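Local coordinates for RagB/SusD domain protein (Flavobacterium johnsoniae, PDB 5J90) that binds chitin as a SusD-like protein of a chitin-utilisation locus, probably as an outer-membrane lipoprotein that captures chitin chains at the cell surface, at residues A[77-82]-A[457-462]; A[206-211]-A[224-229]; A[283-288]-A[319-324]. One frame throughout, in Å; residues are numbered along the deposited sequence.

Contact 1 of 3, residues A[77-82]-A[457-462]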
# COMPACT_ATOMS: atom_id res chain seq x y z
N THR A 77 -3.32 2.08 24.05
CA THR A 77 -2.32 3.15 24.12
C THR A 77 -0.89 2.63 24.03
O THR A 77 0.03 3.39 23.71
CB THR A 77 -2.46 4.05 25.37
OG1 THR A 77 -1.93 3.38 26.52
CG2 THR A 77 -3.93 4.40 25.62
N THR A 78 -0.70 1.35 24.33
CA THR A 78 0.61 0.71 24.19
C THR A 78 0.59 -0.32 23.06
O THR A 78 1.42 -1.23 22.99
CB THR A 78 1.08 0.09 25.53
OG1 THR A 78 0.03 -0.74 26.05
CG2 THR A 78 1.38 1.20 26.54
N TYR A 79 -0.37 -0.14 22.15
CA TYR A 79 -0.45 -0.88 20.89
C TYR A 79 -0.76 -2.36 21.05
O TYR A 79 -0.48 -3.17 20.15
CB TYR A 79 0.81 -0.67 20.04
CG TYR A 79 1.08 0.78 19.64
CD1 TYR A 79 0.13 1.78 19.84
CD2 TYR A 79 2.28 1.13 19.04
CE1 TYR A 79 0.39 3.10 19.47
CE2 TYR A 79 2.54 2.44 18.65
CZ TYR A 79 1.59 3.42 18.87
OH TYR A 79 1.85 4.73 18.50
N ALA A 80 -1.35 -2.72 22.18
CA ALA A 80 -2.00 -4.02 22.34
C ALA A 80 -3.49 -3.78 22.12
O ALA A 80 -4.22 -3.42 23.05
CB ALA A 80 -1.72 -4.60 23.75
N LEU A 81 -3.94 -3.95 20.89
CA LEU A 81 -5.32 -3.60 20.58
C LEU A 81 -6.27 -4.53 21.32
O LEU A 81 -6.11 -5.75 21.28
CB LEU A 81 -5.58 -3.65 19.06
CG LEU A 81 -4.74 -2.71 18.20
CD1 LEU A 81 -5.23 -2.73 16.76
CD2 LEU A 81 -4.76 -1.29 18.76
N LEU A 82 -7.25 -3.94 22.00
CA LEU A 82 -8.15 -4.71 22.86
C LEU A 82 -9.50 -4.92 22.18
O LEU A 82 -10.27 -3.97 22.00
CB LEU A 82 -8.32 -4.03 24.22
CG LEU A 82 -7.04 -3.87 25.04
CD1 LEU A 82 -7.35 -3.27 26.42
CD2 LEU A 82 -6.28 -5.19 25.20
N GLY A 457 5.23 -7.05 17.77
CA GLY A 457 5.81 -6.86 16.46
C GLY A 457 4.82 -6.51 15.36
O GLY A 457 5.22 -6.15 14.25
N ALA A 458 3.53 -6.61 15.65
CA ALA A 458 2.50 -6.36 14.64
C ALA A 458 2.38 -4.87 14.31
O ALA A 458 1.98 -4.51 13.20
CB ALA A 458 1.16 -6.88 15.12
N ILE A 459 2.69 -4.01 15.28
CA ILE A 459 2.56 -2.57 15.12
C ILE A 459 3.89 -1.92 15.44
O ILE A 459 4.47 -2.19 16.49
CB ILE A 459 1.46 -2.00 16.04
CG1 ILE A 459 0.12 -2.68 15.73
CG2 ILE A 459 1.36 -0.48 15.90
CD1 ILE A 459 -1.01 -2.28 16.66
N THR A 460 4.39 -1.09 14.53
CA THR A 460 5.68 -0.44 14.74
C THR A 460 5.55 0.77 15.65
O THR A 460 4.52 1.46 15.66
CB THR A 460 6.36 0.02 13.41
OG1 THR A 460 5.67 1.15 12.86
CG2 THR A 460 6.44 -1.11 12.38
N THR A 461 6.60 1.05 16.40
CA THR A 461 6.65 2.27 17.19
C THR A 461 6.71 3.50 16.28
O THR A 461 6.07 4.51 16.53
CB THR A 461 7.85 2.22 18.14
OG1 THR A 461 7.60 1.19 19.10
CG2 THR A 461 8.04 3.55 18.87
N GLU A 462 7.46 3.38 15.19
CA GLU A 462 7.67 4.49 14.29
C GLU A 462 6.38 4.98 13.61
O GLU A 462 6.10 6.17 13.57
CB GLU A 462 8.69 4.06 13.24
CG GLU A 462 9.23 5.15 12.39
CD GLU A 462 10.42 4.69 11.56
OE1 GLU A 462 10.83 3.51 11.67
OE2 GLU A 462 10.95 5.53 10.83
O HOH W 1 4.38 5.54 18.39
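Tyr79 and Ile459 meet through apolar contact, their side chains crossing at about a right angle. The two branches of Ile459 divide the work. CG2 lies against the ring of Tyr79 obliquely, 3.6 Å from CD2. CD1, at the end of the longer branch, lies against the backbone of the other loop, 3.6 Å from Tyr79 O, and reaches CG of Leu81 at 4.1 Å. The first torsion of Ile459 separates the two branches: with chi1 at -59° CG1 is anti to the carbonyl carbon and CG2 anti to the backbone N, which sends CG2 to the ring, while an extended chi2 carries CD1 on toward Leu81.

The backbone of 457-462 also meets the ring. CE2 of Tyr79 lies 3.7 Å from Thr460 O, again obliquely, while CA of Thr461 comes to the ring edge, near its plane.

The polar link is indirect, since no direct hydrogen bond joins 77-82 to 457-462. One water lies 2.7 Å from Tyr79 OH and donates to Thr461 O, also at 2.7 Å. A leucine in place of Tyr79 would probably leave this water without its phenolic partner and Ile459 CG2 without the ring it packs against.

Val450 and Val465 of the same chain also touch the Tyr79 side chain, and Asn453 and Ser455 hydrogen-bond to Ile459 O. Glu462 OE2 bonds to Ser487 OG of the second subunit, which places the 457-462 loop beside the subunit interface. The arrangement is a surface packing of two irregular loops, an aromatic-aliphatic contact with a water bridge, joining the loop before helix 83-108 to the long loop after helix 432-442 in a SusD-like fold.

Contact 2 of 3, residues A[206-211]-A[224-229]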
# COMPACT_ATOMS: atom_id res chain seq x y z
N LEU A 206 -17.27 17.56 2.73
CA LEU A 206 -17.01 16.15 3.04
C LEU A 206 -16.39 15.46 1.82
O LEU A 206 -15.43 14.69 1.97
CB LEU A 206 -18.31 15.47 3.46
CG LEU A 206 -18.29 14.00 3.86
CD1 LEU A 206 -17.21 13.70 4.88
CD2 LEU A 206 -19.68 13.59 4.38
N ARG A 207 -16.90 15.75 0.62
CA ARG A 207 -16.27 15.23 -0.60
C ARG A 207 -14.80 15.66 -0.68
O ARG A 207 -13.94 14.86 -1.02
CB ARG A 207 -17.00 15.71 -1.86
CG ARG A 207 -16.38 15.13 -3.14
CD ARG A 207 -16.91 15.76 -4.44
NE ARG A 207 -18.36 15.79 -4.49
CZ ARG A 207 -19.15 14.74 -4.70
NH1 ARG A 207 -18.64 13.53 -4.91
NH2 ARG A 207 -20.47 14.91 -4.70
N LEU A 208 -14.52 16.92 -0.37
CA LEU A 208 -13.15 17.41 -0.41
C LEU A 208 -12.25 16.68 0.59
O LEU A 208 -11.11 16.33 0.26
CB LEU A 208 -13.13 18.94 -0.18
CG LEU A 208 -11.76 19.63 -0.22
CD1 LEU A 208 -11.06 19.43 -1.57
CD2 LEU A 208 -11.92 21.12 0.09
N ARG A 209 -12.76 16.44 1.80
CA ARG A 209 -12.03 15.64 2.77
C ARG A 209 -11.70 14.25 2.22
O ARG A 209 -10.56 13.79 2.32
CB ARG A 209 -12.84 15.52 4.07
CG ARG A 209 -12.22 14.52 5.06
CD ARG A 209 -13.14 14.21 6.23
NE ARG A 209 -13.17 15.29 7.22
CZ ARG A 209 -13.88 15.24 8.34
NH1 ARG A 209 -14.63 14.18 8.60
NH2 ARG A 209 -13.84 16.26 9.19
N LEU A 210 -12.70 13.58 1.67
CA LEU A 210 -12.51 12.22 1.17
C LEU A 210 -11.57 12.19 -0.04
O LEU A 210 -10.77 11.26 -0.21
CB LEU A 210 -13.85 11.56 0.83
CG LEU A 210 -14.80 11.38 2.02
CD1 LEU A 210 -16.11 10.75 1.56
CD2 LEU A 210 -14.17 10.57 3.14
N ALA A 211 -11.64 13.24 -0.86
CA ALA A 211 -10.75 13.37 -2.00
C ALA A 211 -9.29 13.49 -1.57
O ALA A 211 -8.41 12.79 -2.08
CB ALA A 211 -11.17 14.55 -2.86
N THR A 224 -9.99 14.94 -9.22
CA THR A 224 -11.32 15.04 -9.80
C THR A 224 -12.37 15.37 -8.73
O THR A 224 -13.17 16.30 -8.87
CB THR A 224 -11.69 13.75 -10.54
OG1 THR A 224 -10.81 13.59 -11.67
CG2 THR A 224 -13.13 13.81 -11.01
N GLU A 225 -12.36 14.61 -7.64
CA GLU A 225 -13.37 14.80 -6.61
C GLU A 225 -13.15 16.09 -5.81
O GLU A 225 -14.11 16.77 -5.45
CB GLU A 225 -13.45 13.57 -5.70
CG GLU A 225 -13.93 12.31 -6.42
CD GLU A 225 -15.39 12.37 -6.85
OE1 GLU A 225 -16.15 13.21 -6.34
OE2 GLU A 225 -15.80 11.52 -7.68
N ALA A 226 -11.89 16.46 -5.58
CA ALA A 226 -11.60 17.70 -4.85
C ALA A 226 -12.05 18.91 -5.67
O ALA A 226 -12.66 19.85 -5.16
CB ALA A 226 -10.11 17.81 -4.55
N GLU A 227 -11.74 18.89 -6.96
CA GLU A 227 -12.15 19.99 -7.81
C GLU A 227 -13.68 20.07 -7.97
O GLU A 227 -14.23 21.17 -7.99
CB GLU A 227 -11.40 19.95 -9.15
CG GLU A 227 -9.93 20.29 -8.94
CD GLU A 227 -9.10 20.33 -10.20
OE1 GLU A 227 -9.46 19.66 -11.19
OE2 GLU A 227 -8.07 21.02 -10.18
N LYS A 228 -14.36 18.93 -8.02
CA LYS A 228 -15.82 18.90 -8.03
C LYS A 228 -16.40 19.60 -6.79
O LYS A 228 -17.36 20.37 -6.89
CB LYS A 228 -16.35 17.46 -8.07
CG LYS A 228 -16.40 16.82 -9.44
CD LYS A 228 -16.71 15.31 -9.36
CE LYS A 228 -18.00 15.02 -8.62
NZ LYS A 228 -18.21 13.53 -8.50
N ALA A 229 -15.82 19.32 -5.63
CA ALA A 229 -16.30 19.89 -4.37
C ALA A 229 -16.32 21.41 -4.41
O ALA A 229 -17.29 22.06 -4.01
CB ALA A 229 -15.44 19.40 -3.20
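With chi1 at -178° the CG of Arg207 is turned anti to the backbone N, and a bend at chi3 then swings the guanidinium beside Glu225 and Lys228 on the facing helix. Glu225 folds at chi2 to bring its carboxylate to the same place. Arg207 NH1 donates to Glu225 OE1 at 2.9 Å, a salt bridge whose N-H...O angle of 135° is well short of straight. Lys228 NZ donates to the same oxygen at 3.0 Å. Both nitrogens come to the syn side of OE1, but from opposite faces of the carboxylate plane, so one oxygen is gripped by two cations.

CE of Lys228 lies over one face of the guanidinium, toward its rim. The proximity of the two positive groups is probably offset by Glu225 and by Asp166 of helix 154-177, which forms salt bridges with both Arg207 NH2 and Lys228 NZ.

Beside this network the helices pack through small side chains. CD1 of Leu208 meets CB of Ala226 at 3.5 Å, and its CB meets CB of Ala229 at 3.8 Å. CB of Ala211 sits 3.4 Å from Ala226 N, almost on the opposing backbone. Three alanines at the interface are consistent with axes that approach to 8.0 Å. Leu208 also touches Leu338 and Arg339 of helix 332-344.

The short axes run at 160° to one another, making helices 196-213 and 219-231 a close antiparallel helix pair, consistent with the TPR-like helical framework of SusD-family proteins.

Contact 3 of 3, residues A[283-288]-A[319-324]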
# COMPACT_ATOMS: atom_id res chain seq x y z
N ILE A 283 -5.24 27.49 23.63
CA ILE A 283 -4.95 26.51 24.67
C ILE A 283 -5.90 26.66 25.86
O ILE A 283 -6.24 25.67 26.51
CB ILE A 283 -3.48 26.63 25.14
CG1 ILE A 283 -2.99 25.33 25.79
CG2 ILE A 283 -3.29 27.82 26.08
CD1 ILE A 283 -1.50 25.33 26.05
N ALA A 284 -6.36 27.88 26.11
CA ALA A 284 -7.14 28.18 27.31
C ALA A 284 -8.54 27.58 27.27
O ALA A 284 -9.08 27.20 28.30
CB ALA A 284 -7.21 29.68 27.54
N SER A 285 -9.14 27.49 26.08
CA SER A 285 -10.45 26.86 25.98
C SER A 285 -10.33 25.37 25.68
O SER A 285 -11.24 24.61 25.98
CB SER A 285 -11.34 27.56 24.96
OG SER A 285 -10.81 27.47 23.65
N TYR A 286 -9.20 24.95 25.10
CA TYR A 286 -9.00 23.54 24.80
C TYR A 286 -8.77 22.72 26.07
O TYR A 286 -9.22 21.57 26.17
CB TYR A 286 -7.79 23.33 23.87
CG TYR A 286 -8.02 23.63 22.41
CD1 TYR A 286 -9.13 24.34 21.97
CD2 TYR A 286 -7.10 23.20 21.46
CE1 TYR A 286 -9.33 24.62 20.62
CE2 TYR A 286 -7.28 23.48 20.11
CZ TYR A 286 -8.39 24.17 19.70
OH TYR A 286 -8.59 24.45 18.36
N PHE A 287 -8.06 23.32 27.03
CA PHE A 287 -7.62 22.63 28.24
C PHE A 287 -7.81 23.48 29.49
O PHE A 287 -7.90 24.70 29.40
CB PHE A 287 -6.15 22.23 28.10
CG PHE A 287 -5.88 21.42 26.86
CD1 PHE A 287 -6.34 20.12 26.78
CD2 PHE A 287 -5.20 21.96 25.79
CE1 PHE A 287 -6.13 19.35 25.64
CE2 PHE A 287 -4.98 21.21 24.64
CZ PHE A 287 -5.44 19.90 24.57
N ASP A 288 -7.88 22.82 30.64
CA ASP A 288 -7.91 23.51 31.93
C ASP A 288 -6.51 23.50 32.52
O ASP A 288 -5.72 22.58 32.28
CB ASP A 288 -8.85 22.80 32.91
CG ASP A 288 -10.31 22.91 32.51
OD1 ASP A 288 -10.70 23.90 31.85
OD2 ASP A 288 -11.09 22.00 32.88
N GLY A 319 -10.79 21.02 28.39
CA GLY A 319 -11.36 22.29 28.81
C GLY A 319 -12.77 22.61 28.33
O GLY A 319 -13.56 21.72 27.97
N ALA A 320 -13.07 23.91 28.33
CA ALA A 320 -14.42 24.39 28.07
C ALA A 320 -15.02 23.96 26.73
O ALA A 320 -16.24 23.92 26.59
CB ALA A 320 -14.49 25.91 28.22
N VAL A 321 -14.18 23.64 25.75
CA VAL A 321 -14.70 23.26 24.43
C VAL A 321 -15.57 22.01 24.48
O VAL A 321 -16.43 21.83 23.62
CB VAL A 321 -13.59 23.09 23.35
CG1 VAL A 321 -12.91 24.43 23.07
CG2 VAL A 321 -12.60 22.01 23.73
N VAL A 322 -15.36 21.15 25.48
CA VAL A 322 -16.22 19.97 25.63
C VAL A 322 -17.35 20.16 26.64
O VAL A 322 -18.21 19.29 26.77
CB VAL A 322 -15.43 18.69 25.97
CG1 VAL A 322 -14.41 18.38 24.86
CG2 VAL A 322 -14.75 18.79 27.33
N ARG A 323 -17.36 21.30 27.33
CA ARG A 323 -18.44 21.60 28.27
C ARG A 323 -19.54 22.33 27.52
O ARG A 323 -19.79 23.52 27.73
CB ARG A 323 -17.91 22.35 29.49
CG ARG A 323 -16.89 21.52 30.27
CD ARG A 323 -16.58 22.08 31.66
NE ARG A 323 -15.66 23.21 31.63
CZ ARG A 323 -14.34 23.11 31.68
NH1 ARG A 323 -13.76 21.91 31.72
NH2 ARG A 323 -13.59 24.20 31.70
N SER A 324 -20.19 21.60 26.63
CA SER A 324 -21.11 22.15 25.65
C SER A 324 -22.04 21.06 25.16
O SER A 324 -21.66 19.87 25.14
CB SER A 324 -20.31 22.69 24.46
OG SER A 324 -21.16 23.22 23.47
O HOH W 2 -10.88 25.53 29.57
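Arg323 grips Asp288 end-on, one nitrogen to each carboxylate oxygen. NH2 donates to OD1 at 2.9 Å along a nearly straight bond (177°) lying in the guanidinium plane, while NH1 reaches OD2 at 2.9 Å from a more tilted position; both oxygens use their syn lone pairs. The carboxylate therefore meets the guanidinium edge, although the two planes are 31° apart. A bend at chi3 of Arg323 (-78°) turns the guanidinium back over its own loop, so that Gly319 C and Ala320 N lie against one of its faces.

Two backbone bonds fasten the loop to the end of helix 283-286. Val321 N donates to Ser285 O at 3.1 Å, and Gly319 N to Tyr286 O at 2.8 Å, the latter donor standing above the carbonyl plane. Gly319 passes very close to the chain here: its CA is 3.8 Å from that of Phe287, and a CB would collide with Phe287 N and Ser285 O. Val321 CG1 packs beside it, 3.7 Å from Ser285 OG and 3.9 Å from Tyr286 CD1.

The contact thus joins the C-terminal end of a short helix to a 3-10 turn, 320-322, which leads through the inverse gamma turn centred on Arg323 toward strand 326-328 of the SusD-like fold. Ala320 N donates to a water that also lies 2.8 Å from Asp288 OD1 and close to Ala284 O.

Farther out, Tyr286 stacks on Phe429 and its OH hydrogen-bonds to Ile426 O. Phe429 also touches Val321, and Arg368 of helix 353-368 touches both Tyr286 and Val321. Asp288 O is held by Ser316 OG.

The three contacts lie far apart in one SusD-like chain, with centres 30 to 32 Å from one another and no touch between any two; the nearest atoms of contacts 2 and 3 are still about 13 Å apart. In sequence, contact 1 closes a loop of 374 residues, and contacts 2 and 3 follow one another inside it. Contact 2 is local, pairing helices 196-213 and 219-231, whereas contact 3 returns a helix-free excursion to helix 283-286. These two lie on opposite sides of the chain's centre. Contact 1, between surface loops, brings early and late parts of the chain together, so segments at least 375 residues apart come side by side at the surface.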